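PDB 6PIR: effector protein MavE from Legionella pneumophila subsp. pneumophila, which acts as a virulence effector required for endoplasmic reticulum-mediated remodelling of the Legionella-containing vacuole, lysosomal evasion and intracellular replication. Local coordinates for residues 5-10 with 95-100; 13-18 with 121-126. All coordinates share one frame; numbering follows the deposited sequence.

Interaction 1 of 2, residues 5-10 with 95-100; sequences RFERNF and RNILLD
The methyl CD1 of Ile97 lies against the aliphatic part of Glu7, 3.7 Å from Glu7 CG. The two side chains cross at about a right angle. Glu7 has its CG between the backbone N and the carbonyl carbon (chi1 54°), and the bend at chi2 sets the carboxylate alongside the isoleucine, with Glu7 OE1 4.0 Å from Ile97 CG2, an apolar neighbour. Phe10, one turn further on, contributes the most surface. Its CE2 approaches the helix backbone itself, 4.1 Å from Arg95 CA, while Leu98 CD2 sits at the edge of the ring, close to its plane and 4.2 Å from Phe10 CE2. Val76 and Ser77 of helix 59-77 also touch this ring, so Phe10 is wedged where three helices converge. The Arg95 side chain leads away from helix 5-21 and packs on Tyr45 of the predicted NPxY motif. With no hydrogen bond between the two segments, contact rests on van der Waals packing. The segment axes approach to 9.6 Å and cross at -56°, a steeply crossed helix pair within an all-helical bundle.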
# COMPACT_ATOMS: atom_id res chain seq x y z
N ARG A 5 8.63 2.72 -14.92
CA ARG A 5 9.44 3.09 -13.77
C ARG A 5 8.64 3.94 -12.77
O ARG A 5 8.86 3.83 -11.55
CB ARG A 5 10.69 3.81 -14.22
CG ARG A 5 11.71 3.85 -13.13
CD ARG A 5 12.99 4.48 -13.61
NE ARG A 5 14.08 4.25 -12.65
N PHE A 6 7.76 4.82 -13.26
CA PHE A 6 6.97 5.59 -12.29
C PHE A 6 6.20 4.65 -11.38
O PHE A 6 6.18 4.83 -10.15
CB PHE A 6 6.00 6.57 -12.94
CG PHE A 6 5.32 7.48 -11.92
CD1 PHE A 6 5.98 8.60 -11.42
CD2 PHE A 6 4.04 7.19 -11.43
CE1 PHE A 6 5.37 9.42 -10.45
CE2 PHE A 6 3.43 8.00 -10.49
CZ PHE A 6 4.09 9.11 -10.00
N GLU A 7 5.50 3.68 -11.97
CA GLU A 7 4.68 2.84 -11.11
C GLU A 7 5.56 1.96 -10.23
O GLU A 7 5.20 1.71 -9.08
CB GLU A 7 3.67 2.03 -11.92
CG GLU A 7 4.24 1.19 -13.07
CD GLU A 7 4.48 -0.26 -12.70
OE1 GLU A 7 4.39 -0.66 -11.50
OE2 GLU A 7 4.82 -1.01 -13.67
N ARG A 8 6.74 1.54 -10.71
CA ARG A 8 7.61 0.72 -9.87
C ARG A 8 8.14 1.50 -8.66
O ARG A 8 8.20 0.97 -7.54
CB ARG A 8 8.74 0.12 -10.71
CG ARG A 8 8.26 -1.15 -11.39
CD ARG A 8 9.30 -1.81 -12.24
NE ARG A 8 9.48 -1.09 -13.49
CZ ARG A 8 10.62 -0.53 -13.85
NH1 ARG A 8 11.67 -0.63 -13.03
NH2 ARG A 8 10.72 0.09 -15.03
N ASN A 9 8.54 2.76 -8.85
CA ASN A 9 8.99 3.57 -7.73
C ASN A 9 7.85 3.87 -6.77
O ASN A 9 8.04 3.84 -5.54
CB ASN A 9 9.60 4.88 -8.23
CG ASN A 9 11.05 5.02 -7.82
OD1 ASN A 9 11.35 5.58 -6.77
ND2 ASN A 9 11.94 4.52 -8.65
N PHE A 10 6.66 4.17 -7.31
CA PHE A 10 5.49 4.39 -6.48
C PHE A 10 5.20 3.17 -5.61
O PHE A 10 4.88 3.29 -4.42
CB PHE A 10 4.29 4.69 -7.36
CG PHE A 10 3.10 5.17 -6.61
CD1 PHE A 10 2.88 6.53 -6.43
CD2 PHE A 10 2.18 4.28 -6.09
CE1 PHE A 10 1.76 7.00 -5.73
CE2 PHE A 10 1.07 4.72 -5.39
CZ PHE A 10 0.86 6.09 -5.21
N ARG A 95 -1.31 4.04 -8.71
CA ARG A 95 -2.19 3.72 -7.61
C ARG A 95 -3.15 2.61 -8.02
O ARG A 95 -3.41 1.69 -7.24
CB ARG A 95 -2.90 5.00 -7.17
CG ARG A 95 -3.93 4.84 -6.11
CD ARG A 95 -4.55 6.23 -5.85
NE ARG A 95 -5.37 6.68 -6.96
CZ ARG A 95 -5.24 7.85 -7.60
NH1 ARG A 95 -6.05 8.14 -8.60
NH2 ARG A 95 -4.32 8.73 -7.23
N ASN A 96 -3.64 2.65 -9.26
CA ASN A 96 -4.49 1.57 -9.74
C ASN A 96 -3.71 0.27 -9.80
O ASN A 96 -4.28 -0.79 -9.57
CB ASN A 96 -5.10 1.87 -11.12
CG ASN A 96 -6.19 2.96 -11.12
OD1 ASN A 96 -6.80 3.27 -10.10
ND2 ASN A 96 -6.50 3.46 -12.32
N ILE A 97 -2.43 0.32 -10.14
CA ILE A 97 -1.62 -0.91 -10.16
C ILE A 97 -1.44 -1.42 -8.74
O ILE A 97 -1.65 -2.60 -8.47
CB ILE A 97 -0.27 -0.70 -10.87
CG1 ILE A 97 -0.47 -0.55 -12.39
CG2 ILE A 97 0.65 -1.89 -10.60
CD1 ILE A 97 0.76 -0.06 -13.11
N LEU A 98 -1.12 -0.52 -7.81
CA LEU A 98 -1.04 -0.91 -6.41
C LEU A 98 -2.33 -1.61 -5.99
O LEU A 98 -2.30 -2.77 -5.56
CB LEU A 98 -0.76 0.32 -5.56
CG LEU A 98 -0.71 0.08 -4.03
CD1 LEU A 98 0.39 -0.96 -3.68
CD2 LEU A 98 -0.48 1.39 -3.34
N LEU A 99 -3.48 -0.97 -6.22
CA LEU A 99 -4.75 -1.51 -5.74
C LEU A 99 -5.15 -2.78 -6.48
O LEU A 99 -5.51 -3.79 -5.85
CB LEU A 99 -5.81 -0.41 -5.89
CG LEU A 99 -5.45 0.80 -5.01
CD1 LEU A 99 -6.32 2.04 -5.31
CD2 LEU A 99 -5.61 0.43 -3.56
N ASP A 100 -5.09 -2.76 -7.81
CA ASP A 100 -5.67 -3.83 -8.60
C ASP A 100 -4.71 -5.00 -8.73
O ASP A 100 -5.14 -6.16 -8.76
CB ASP A 100 -6.06 -3.30 -9.99
CG ASP A 100 -7.09 -2.17 -9.94
OD1 ASP A 100 -7.62 -1.88 -8.85
OD2 ASP A 100 -7.38 -1.56 -10.99

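Interaction 2 of 2, residues 13-18 with 121-126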
# COMPACT_ATOMS: atom_id res chain seq x y z
N ASN A 13 7.89 2.85 -2.74
CA ASN A 13 7.68 3.79 -1.63
C ASN A 13 6.41 3.49 -0.85
O ASN A 13 6.35 3.68 0.38
CB ASN A 13 7.65 5.21 -2.17
CG ASN A 13 8.99 5.66 -2.64
OD1 ASN A 13 10.01 5.26 -2.09
ND2 ASN A 13 9.00 6.52 -3.64
N SER A 14 5.38 3.06 -1.57
CA SER A 14 4.12 2.69 -0.93
C SER A 14 4.31 1.48 -0.03
O SER A 14 3.79 1.44 1.09
CB SER A 14 3.10 2.42 -2.03
OG SER A 14 2.84 3.62 -2.73
N LEU A 15 5.04 0.47 -0.51
CA LEU A 15 5.35 -0.69 0.30
C LEU A 15 6.18 -0.33 1.51
O LEU A 15 5.93 -0.86 2.59
CB LEU A 15 6.06 -1.74 -0.55
CG LEU A 15 5.17 -2.28 -1.66
CD1 LEU A 15 5.97 -3.35 -2.41
CD2 LEU A 15 3.86 -2.79 -1.14
N MET A 16 7.14 0.59 1.36
CA MET A 16 7.89 1.03 2.53
C MET A 16 6.96 1.62 3.60
O MET A 16 7.05 1.27 4.78
CB MET A 16 8.96 2.02 2.12
CG MET A 16 9.25 3.09 3.17
SD MET A 16 10.01 4.44 2.30
CE MET A 16 8.57 5.41 1.93
N PHE A 17 6.04 2.51 3.20
CA PHE A 17 5.13 3.07 4.19
C PHE A 17 4.18 2.02 4.74
O PHE A 17 3.85 2.06 5.93
CB PHE A 17 4.32 4.22 3.62
CG PHE A 17 5.06 5.51 3.57
CD1 PHE A 17 5.59 6.07 4.74
CD2 PHE A 17 5.24 6.16 2.37
CE1 PHE A 17 6.27 7.27 4.69
CE2 PHE A 17 5.89 7.39 2.34
CZ PHE A 17 6.41 7.93 3.51
N LEU A 18 3.69 1.11 3.89
CA LEU A 18 2.84 0.01 4.36
C LEU A 18 3.54 -0.78 5.45
O LEU A 18 2.97 -1.07 6.51
CB LEU A 18 2.48 -0.92 3.18
CG LEU A 18 1.66 -2.16 3.56
CD1 LEU A 18 0.28 -1.85 4.16
CD2 LEU A 18 1.51 -3.11 2.30
N GLU A 121 5.66 -9.04 5.63
CA GLU A 121 6.74 -9.82 5.04
C GLU A 121 6.58 -9.98 3.53
O GLU A 121 7.56 -9.87 2.78
CB GLU A 121 6.86 -11.14 5.78
CG GLU A 121 7.40 -10.89 7.19
CD GLU A 121 7.07 -12.03 8.13
OE1 GLU A 121 6.32 -12.92 7.68
OE2 GLU A 121 7.53 -12.01 9.30
N ASN A 122 5.36 -10.23 3.05
CA ASN A 122 5.08 -10.21 1.62
C ASN A 122 5.58 -8.90 1.02
O ASN A 122 6.32 -8.89 0.02
CB ASN A 122 3.56 -10.34 1.35
CG ASN A 122 2.98 -11.72 1.70
OD1 ASN A 122 3.70 -12.71 1.84
ND2 ASN A 122 1.64 -11.78 1.85
N SER A 123 5.24 -7.78 1.66
CA SER A 123 5.62 -6.46 1.18
C SER A 123 7.13 -6.31 1.14
O SER A 123 7.68 -5.82 0.15
CB SER A 123 4.98 -5.39 2.08
OG SER A 123 5.29 -4.10 1.59
N SER A 124 7.82 -6.71 2.21
CA SER A 124 9.27 -6.56 2.23
C SER A 124 9.93 -7.32 1.08
O SER A 124 10.85 -6.79 0.44
CB SER A 124 9.84 -7.04 3.56
OG SER A 124 9.61 -8.43 3.73
N GLN A 125 9.46 -8.55 0.81
CA GLN A 125 10.05 -9.34 -0.29
C GLN A 125 9.78 -8.70 -1.64
O GLN A 125 10.69 -8.58 -2.48
CB GLN A 125 9.50 -10.77 -0.25
CG GLN A 125 10.11 -11.64 0.85
CD GLN A 125 11.51 -12.10 0.49
OE1 GLN A 125 11.68 -12.98 -0.35
NE2 GLN A 125 12.52 -11.49 1.12
N ILE A 126 8.53 -8.29 -1.88
CA ILE A 126 8.17 -7.65 -3.15
C ILE A 126 8.99 -6.38 -3.38
O ILE A 126 9.49 -6.12 -4.48
CB ILE A 126 6.65 -7.38 -3.17
CG1 ILE A 126 5.85 -8.69 -3.18
CG2 ILE A 126 6.24 -6.40 -4.30
CD1 ILE A 126 4.35 -8.46 -2.91
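Ser123 OG is the polar atom at the centre of this contact, flanked by carbons of Leu15 and Leu18 yet hydrogen-bonded to Glu19 OE2, one residue past the end of segment 13-18. The hydroxyl is turned toward the facing helix because OG stands opposite the backbone N (chi1 -177°). There Leu15 closes on it with two carbons: CB and CD2 of Leu15 both lie 3.3 Å from Ser123 OG. Leu18 adds a looser touch, its CD2 being 4.0 Å from the same Ser123 OG. For this buried hydroxyl, the bond to Glu19 supplies the polar partner that the two leucines cannot.

The other branch of Leu15 serves a different neighbour. Its CD1 reaches Ile126 CG2 at 3.6 Å, the two side chains crossing at roughly a right angle, and Leu15 CD1 also passes 3.9 Å from Ser123 O. Leu15 therefore straddles one turn of the opposing helix, with one methyl against the serine and the other against the isoleucine. The small serine is consistent with the close approach of the backbones, Leu15 CA to Ser123 CA being 5.8 Å.

Helix 85-106 covers the same junction: Leu106 touches Leu15, Leu18 and Ser123, while Tyr102 packs on Ile126. Asn122, which neighbours the serine in sequence, is hydrogen-bonded through ND2 to Leu106 O, tying helix 115-134 to the end of the preceding helix. With segment axes 9.3 Å apart and their directions 149° from each other, residues 13-18 and 121-126 form a roughly antiparallel helix pair in the core of the bundle, joining the first and last helices of this fragment.

Helix 5-21 takes part in both contacts, using its first turns in interaction 1 and later turns in interaction 2, with the contact centres about 12 Å apart. Its partners, helices 85-106 and 115-134, follow each other in the chain, so the segments alternate: 5-10, 13-18, 95-100, 121-126. The two contacts also meet directly, since Leu98 CD2 packs 3.9 Å from Ser14 CB. Helix 5-21 thus lies against both helix 85-106 and helix 115-134. Together they bring the two ends of this fragment into one helical bundle, which in the whole protein precedes the C-terminal transmembrane helix.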